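Local coordinates for protein heroin esterase (Rhodococcus sp., PDB 1LZL) that hydrolyses acetyl esters, probably including those of heroin, and is an esterase of the alpha/beta hydrolase fold, probably with a serine nucleophile, at residues L249-R263 against V278-S292. Residues are numbered along the deposited sequence; the frame is centred on the assembly and turned at random.
Sequences LPPTYLSTMELDPLR and VSVELHSFPGTFHGS
Asp-260 OD2 accepts a hydrogen bond of 2.7 Å from His-290 ND1. OD2 lies in the plane of the imidazole, but ND1 meets it from above the carboxylate plane, the two planes standing 75° apart. The other oxygen, OD1, accepts a capping bond from Leu-262 N at the turn leading into helix 263-275, so both carboxylate oxygens are held, which restrains the rotation of the group, while Leu-262 CD1 packs 3.4 Å from His-290 CE1. A water bridges Leu-259 O and His-290 N.

These loops leave the C-terminal ends of strands 252-257 and 280-285, parallel neighbours joined by six backbone hydrogen bonds from Thr-252 N to Phe-285 N. Met-257 can be followed along its whole length: CB sits 3.3 Å from Thr-288 OG1, CG lies 3.4 Å from Phe-289 O, SD rests 3.5 Å from Thr-288 CB, and the bend at chi2 (-69°) and chi3 brings CE to 3.7 Å from Phe-285 CD1, a Met-aromatic contact with the sulfur oblique to the ring. Beyond it, Glu-258 OE1 accepts from Gly-287 N, tying the turn after strand 252-257 to the loop after strand 280-285.

Helix 263-275 connects the strands in a beta-alpha-beta unit. The His-carboxylate pair, with His-290 touching Ser-160 of a GxSxG elbow, is consistent with the Ser-His-Asp catalytic triad of alpha/beta hydrolases.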
loop_
_atom_site.group_PDB
_atom_site.type_symbol
_atom_site.label_atom_id
_atom_site.label_comp_id
_atom_site.label_asym_id
_atom_site.label_seq_id
_atom_site.Cartn_x
_atom_site.Cartn_y
_atom_site.Cartn_z
ATOM N N LEU A 249 -17.315 1.097 -5.449
ATOM C CA LEU A 249 -15.935 1.451 -5.152
ATOM C C LEU A 249 -15.306 2.158 -6.336
ATOM O O LEU A 249 -15.780 2.120 -7.483
ATOM C CB LEU A 249 -15.138 0.197 -4.733
ATOM C CG LEU A 249 -15.643 -0.378 -3.399
ATOM C CD1 LEU A 249 -15.027 -1.748 -3.151
ATOM C CD2 LEU A 249 -15.326 0.545 -2.216
ATOM N N PRO A 250 -14.208 2.909 -6.147
ATOM C CA PRO A 250 -13.617 3.693 -7.219
ATOM C C PRO A 250 -12.915 2.846 -8.288
ATOM O O PRO A 250 -12.516 1.731 -7.970
ATOM C CB PRO A 250 -12.537 4.532 -6.487
ATOM C CG PRO A 250 -12.702 4.309 -5.054
ATOM C CD PRO A 250 -13.427 3.008 -4.879
ATOM N N PRO A 251 -12.721 3.387 -9.493
ATOM C CA PRO A 251 -11.856 2.718 -10.506
ATOM C C PRO A 251 -10.542 2.370 -9.814
ATOM O O PRO A 251 -10.022 3.135 -8.979
ATOM C CB PRO A 251 -11.656 3.758 -11.610
ATOM C CG PRO A 251 -12.813 4.717 -11.454
ATOM C CD PRO A 251 -13.207 4.675 -9.999
ATOM N N THR A 252 -10.035 1.176 -10.106
ATOM C CA THR A 252 -8.929 0.619 -9.332
ATOM C C THR A 252 -7.834 0.067 -10.219
ATOM O O THR A 252 -8.131 -0.492 -11.273
ATOM C CB THR A 252 -9.507 -0.534 -8.493
ATOM O OG1 THR A 252 -10.444 0.037 -7.559
ATOM C CG2 THR A 252 -8.451 -1.304 -7.670
ATOM N N TYR A 253 -6.595 0.176 -9.781
ATOM C CA TYR A 253 -5.454 -0.484 -10.374
ATOM C C TYR A 253 -4.997 -1.496 -9.319
ATOM O O TYR A 253 -4.839 -1.084 -8.150
ATOM C CB TYR A 253 -4.319 0.491 -10.701
ATOM C CG TYR A 253 -3.074 -0.212 -11.233
ATOM C CD1 TYR A 253 -2.062 -0.668 -10.394
ATOM C CD2 TYR A 253 -2.945 -0.450 -12.605
ATOM C CE1 TYR A 253 -0.949 -1.319 -10.878
ATOM C CE2 TYR A 253 -1.815 -1.093 -13.145
ATOM C CZ TYR A 253 -0.839 -1.519 -12.253
ATOM O OH TYR A 253 0.303 -2.163 -12.684
ATOM N N LEU A 254 -4.739 -2.743 -9.681
ATOM C CA LEU A 254 -4.230 -3.734 -8.706
ATOM C C LEU A 254 -3.136 -4.543 -9.368
ATOM O O LEU A 254 -3.375 -5.119 -10.452
ATOM C CB LEU A 254 -5.375 -4.638 -8.223
ATOM C CG LEU A 254 -5.102 -5.415 -6.936
ATOM C CD1 LEU A 254 -6.384 -5.770 -6.216
ATOM C CD2 LEU A 254 -4.314 -6.709 -7.216
ATOM N N SER A 255 -1.940 -4.586 -8.807
ATOM C CA SER A 255 -0.863 -5.414 -9.332
ATOM C C SER A 255 -0.510 -6.516 -8.346
ATOM O O SER A 255 -0.573 -6.380 -7.117
ATOM C CB SER A 255 0.387 -4.575 -9.661
ATOM O OG SER A 255 0.838 -3.939 -8.447
ATOM N N THR A 256 -0.110 -7.669 -8.891
ATOM C CA THR A 256 0.377 -8.815 -8.121
ATOM C C THR A 256 1.649 -9.329 -8.780
ATOM O O THR A 256 2.014 -9.036 -9.934
ATOM C CB THR A 256 -0.696 -9.927 -8.064
ATOM O OG1 THR A 256 -1.017 -10.338 -9.407
ATOM C CG2 THR A 256 -1.977 -9.442 -7.392
ATOM N N MET A 257 2.403 -10.129 -8.013
ATOM C CA MET A 257 3.666 -10.715 -8.433
ATOM C C MET A 257 3.549 -12.232 -8.430
ATOM O O MET A 257 2.815 -12.794 -7.640
ATOM C CB MET A 257 4.798 -10.254 -7.527
ATOM C CG MET A 257 4.906 -8.745 -7.416
ATOM S SD MET A 257 5.437 -7.931 -8.926
ATOM C CE MET A 257 4.335 -6.547 -9.042
ATOM N N GLU A 258 4.314 -12.864 -9.335
ATOM C CA GLU A 258 4.131 -14.304 -9.521
ATOM C C GLU A 258 4.398 -15.154 -8.278
ATOM O O GLU A 258 3.627 -16.047 -7.952
ATOM C CB GLU A 258 5.066 -14.734 -10.661
ATOM C CG GLU A 258 4.883 -16.223 -10.950
ATOM C CD GLU A 258 5.657 -16.770 -12.125
ATOM O OE1 GLU A 258 5.815 -16.033 -13.119
ATOM O OE2 GLU A 258 6.067 -17.975 -12.043
ATOM N N LEU A 259 5.530 -14.898 -7.634
ATOM C CA LEU A 259 6.029 -15.708 -6.538
ATOM C C LEU A 259 5.712 -15.072 -5.197
ATOM O O LEU A 259 6.343 -15.359 -4.175
ATOM C CB LEU A 259 7.551 -15.936 -6.678
ATOM C CG LEU A 259 7.968 -16.707 -7.930
ATOM C CD1 LEU A 259 9.464 -16.929 -7.917
ATOM C CD2 LEU A 259 7.276 -18.058 -8.031
ATOM N N ASP A 260 4.686 -14.230 -5.128
ATOM C CA ASP A 260 4.191 -13.620 -3.904
ATOM C C ASP A 260 3.069 -14.408 -3.288
ATOM O O ASP A 260 2.025 -14.723 -3.944
ATOM C CB ASP A 260 3.704 -12.216 -4.277
ATOM C CG ASP A 260 3.287 -11.339 -3.124
ATOM O OD1 ASP A 260 3.220 -11.820 -1.967
ATOM O OD2 ASP A 260 3.074 -10.147 -3.393
ATOM N N PRO A 261 3.082 -14.787 -2.012
ATOM C CA PRO A 261 1.946 -15.468 -1.402
ATOM C C PRO A 261 0.656 -14.628 -1.497
ATOM O O PRO A 261 -0.436 -15.181 -1.466
ATOM C CB PRO A 261 2.303 -15.544 0.098
ATOM C CG PRO A 261 3.625 -14.937 0.235
ATOM C CD PRO A 261 4.214 -14.555 -1.079
ATOM N N LEU A 262 0.737 -13.316 -1.589
ATOM C CA LEU A 262 -0.435 -12.434 -1.700
ATOM C C LEU A 262 -1.033 -12.452 -3.094
ATOM O O LEU A 262 -2.082 -11.798 -3.325
ATOM C CB LEU A 262 0.012 -11.008 -1.369
ATOM C CG LEU A 262 0.586 -10.794 0.046
ATOM C CD1 LEU A 262 1.070 -9.369 0.216
ATOM C CD2 LEU A 262 -0.464 -11.151 1.082
ATOM N N ARG A 263 -0.407 -13.124 -4.055
ATOM C CA ARG A 263 -0.863 -13.004 -5.451
ATOM C C ARG A 263 -2.321 -13.359 -5.624
ATOM O O ARG A 263 -3.110 -12.628 -6.244
ATOM C CB ARG A 263 0.036 -13.952 -6.288
ATOM C CG ARG A 263 -0.315 -13.966 -7.779
ATOM C CD ARG A 263 0.357 -15.236 -8.377
ATOM N NE ARG A 263 -0.371 -16.421 -7.975
ATOM C CZ ARG A 263 0.173 -17.658 -7.942
ATOM N NH1 ARG A 263 1.451 -17.834 -8.270
ATOM N NH2 ARG A 263 -0.604 -18.667 -7.566
ATOM N N VAL A 278 -17.071 -2.389 -11.031
ATOM C CA VAL A 278 -16.008 -1.426 -10.862
ATOM C C VAL A 278 -15.038 -1.514 -12.045
ATOM O O VAL A 278 -14.731 -2.636 -12.516
ATOM C CB VAL A 278 -15.245 -1.661 -9.553
ATOM C CG1 VAL A 278 -14.156 -0.586 -9.386
ATOM C CG2 VAL A 278 -16.201 -1.612 -8.374
ATOM N N SER A 279 -14.550 -0.405 -12.552
ATOM C CA SER A 279 -13.523 -0.377 -13.585
ATOM C C SER A 279 -12.183 -0.780 -12.933
ATOM O O SER A 279 -11.752 -0.093 -11.985
ATOM C CB SER A 279 -13.415 0.971 -14.258
ATOM O OG SER A 279 -12.424 0.973 -15.280
ATOM N N VAL A 280 -11.563 -1.851 -13.426
ATOM C CA VAL A 280 -10.306 -2.314 -12.816
ATOM C C VAL A 280 -9.257 -2.594 -13.891
ATOM O O VAL A 280 -9.567 -3.164 -14.937
ATOM C CB VAL A 280 -10.526 -3.581 -11.985
ATOM C CG1 VAL A 280 -9.236 -4.028 -11.264
ATOM C CG2 VAL A 280 -11.630 -3.391 -10.957
ATOM N N GLU A 281 -8.018 -2.226 -13.611
ATOM C CA GLU A 281 -6.842 -2.730 -14.308
ATOM C C GLU A 281 -6.172 -3.697 -13.338
ATOM O O GLU A 281 -5.827 -3.308 -12.222
ATOM C CB GLU A 281 -5.855 -1.610 -14.654
ATOM C CG GLU A 281 -4.640 -2.142 -15.400
ATOM C CD GLU A 281 -3.836 -1.095 -16.128
ATOM O OE1 GLU A 281 -4.106 0.139 -15.975
ATOM O OE2 GLU A 281 -2.926 -1.474 -16.850
ATOM N N LEU A 282 -6.040 -4.935 -13.785
ATOM C CA LEU A 282 -5.390 -5.986 -13.006
ATOM C C LEU A 282 -4.127 -6.426 -13.747
ATOM O O LEU A 282 -4.211 -6.694 -14.952
ATOM C CB LEU A 282 -6.316 -7.205 -12.811
ATOM C CG LEU A 282 -5.620 -8.476 -12.271
ATOM C CD1 LEU A 282 -5.034 -8.259 -10.873
ATOM C CD2 LEU A 282 -6.649 -9.603 -12.276
ATOM N N HIS A 283 -2.971 -6.447 -13.109
ATOM C CA HIS A 283 -1.764 -6.916 -13.775
ATOM C C HIS A 283 -0.958 -7.792 -12.833
ATOM O O HIS A 283 -0.455 -7.287 -11.814
ATOM C CB HIS A 283 -0.968 -5.699 -14.231
ATOM C CG HIS A 283 0.009 -6.033 -15.321
ATOM N ND1 HIS A 283 0.636 -5.032 -16.039
ATOM C CD2 HIS A 283 0.450 -7.202 -15.810
ATOM C CE1 HIS A 283 1.435 -5.601 -16.927
ATOM N NE2 HIS A 283 1.351 -6.929 -16.831
ATOM N N SER A 284 -0.886 -9.089 -13.169
ATOM C CA SER A 284 0.037 -10.000 -12.461
ATOM C C SER A 284 1.273 -10.119 -13.321
ATOM O O SER A 284 1.232 -10.550 -14.491
ATOM C CB SER A 284 -0.629 -11.336 -12.239
ATOM O OG SER A 284 -0.007 -12.134 -11.211
ATOM N N PHE A 285 2.422 -9.725 -12.764
ATOM C CA PHE A 285 3.654 -9.615 -13.547
ATOM C C PHE A 285 4.390 -10.948 -13.495
ATOM O O PHE A 285 4.363 -11.629 -12.431
ATOM C CB PHE A 285 4.542 -8.506 -12.948
ATOM C CG PHE A 285 4.087 -7.107 -13.317
ATOM C CD1 PHE A 285 3.118 -6.481 -12.536
ATOM C CD2 PHE A 285 4.584 -6.445 -14.443
ATOM C CE1 PHE A 285 2.628 -5.220 -12.852
ATOM C CE2 PHE A 285 4.105 -5.172 -14.779
ATOM C CZ PHE A 285 3.137 -4.586 -13.983
ATOM N N PRO A 286 4.992 -11.390 -14.592
ATOM C CA PRO A 286 5.641 -12.702 -14.631
ATOM C C PRO A 286 7.047 -12.665 -14.031
ATOM O O PRO A 286 7.774 -11.672 -14.178
ATOM C CB PRO A 286 5.699 -12.942 -16.154
ATOM C CG PRO A 286 5.960 -11.585 -16.726
ATOM C CD PRO A 286 5.091 -10.652 -15.878
ATOM N N GLY A 287 7.402 -13.767 -13.386
ATOM C CA GLY A 287 8.827 -13.934 -13.019
ATOM C C GLY A 287 9.261 -13.069 -11.864
ATOM O O GLY A 287 10.440 -12.854 -11.580
ATOM N N THR A 288 8.327 -12.511 -11.119
ATOM C CA THR A 288 8.555 -11.540 -10.055
ATOM C C THR A 288 8.288 -12.133 -8.676
ATOM O O THR A 288 7.794 -13.260 -8.564
ATOM C CB THR A 288 7.623 -10.336 -10.263
ATOM O OG1 THR A 288 6.300 -10.856 -10.407
ATOM C CG2 THR A 288 8.003 -9.583 -11.518
ATOM N N PHE A 289 8.603 -11.355 -7.632
ATOM C CA PHE A 289 8.308 -11.830 -6.261
ATOM C C PHE A 289 7.797 -10.622 -5.464
ATOM O O PHE A 289 7.855 -9.490 -5.923
ATOM C CB PHE A 289 9.516 -12.524 -5.626
ATOM C CG PHE A 289 10.786 -11.700 -5.533
ATOM C CD1 PHE A 289 10.962 -10.807 -4.487
ATOM C CD2 PHE A 289 11.800 -11.813 -6.482
ATOM C CE1 PHE A 289 12.120 -10.058 -4.406
ATOM C CE2 PHE A 289 12.970 -11.068 -6.418
ATOM C CZ PHE A 289 13.115 -10.174 -5.377
ATOM N N HIS A 290 7.340 -10.929 -4.209
ATOM C CA HIS A 290 6.901 -9.819 -3.370
ATOM C C HIS A 290 7.978 -8.784 -3.109
ATOM O O HIS A 290 8.964 -9.128 -2.441
ATOM C CB HIS A 290 6.408 -10.380 -2.038
ATOM C CG HIS A 290 5.773 -9.292 -1.202
ATOM N ND1 HIS A 290 4.447 -8.980 -1.321
ATOM C CD2 HIS A 290 6.269 -8.496 -0.215
ATOM C CE1 HIS A 290 4.137 -8.002 -0.450
ATOM N NE2 HIS A 290 5.233 -7.705 0.231
ATOM N N GLY A 291 7.853 -7.536 -3.551
ATOM C CA GLY A 291 8.925 -6.557 -3.347
ATOM C C GLY A 291 10.001 -6.581 -4.427
ATOM O O GLY A 291 10.990 -5.825 -4.283
ATOM N N SER A 292 9.853 -7.357 -5.507
ATOM C CA SER A 292 10.906 -7.270 -6.544
ATOM C C SER A 292 10.973 -5.921 -7.232
ATOM O O SER A 292 11.979 -5.551 -7.909
ATOM C CB SER A 292 10.764 -8.435 -7.538
ATOM O OG SER A 292 9.517 -8.388 -8.235
HETATM O O HOH W 1 7.512 -13.329 -2.822
#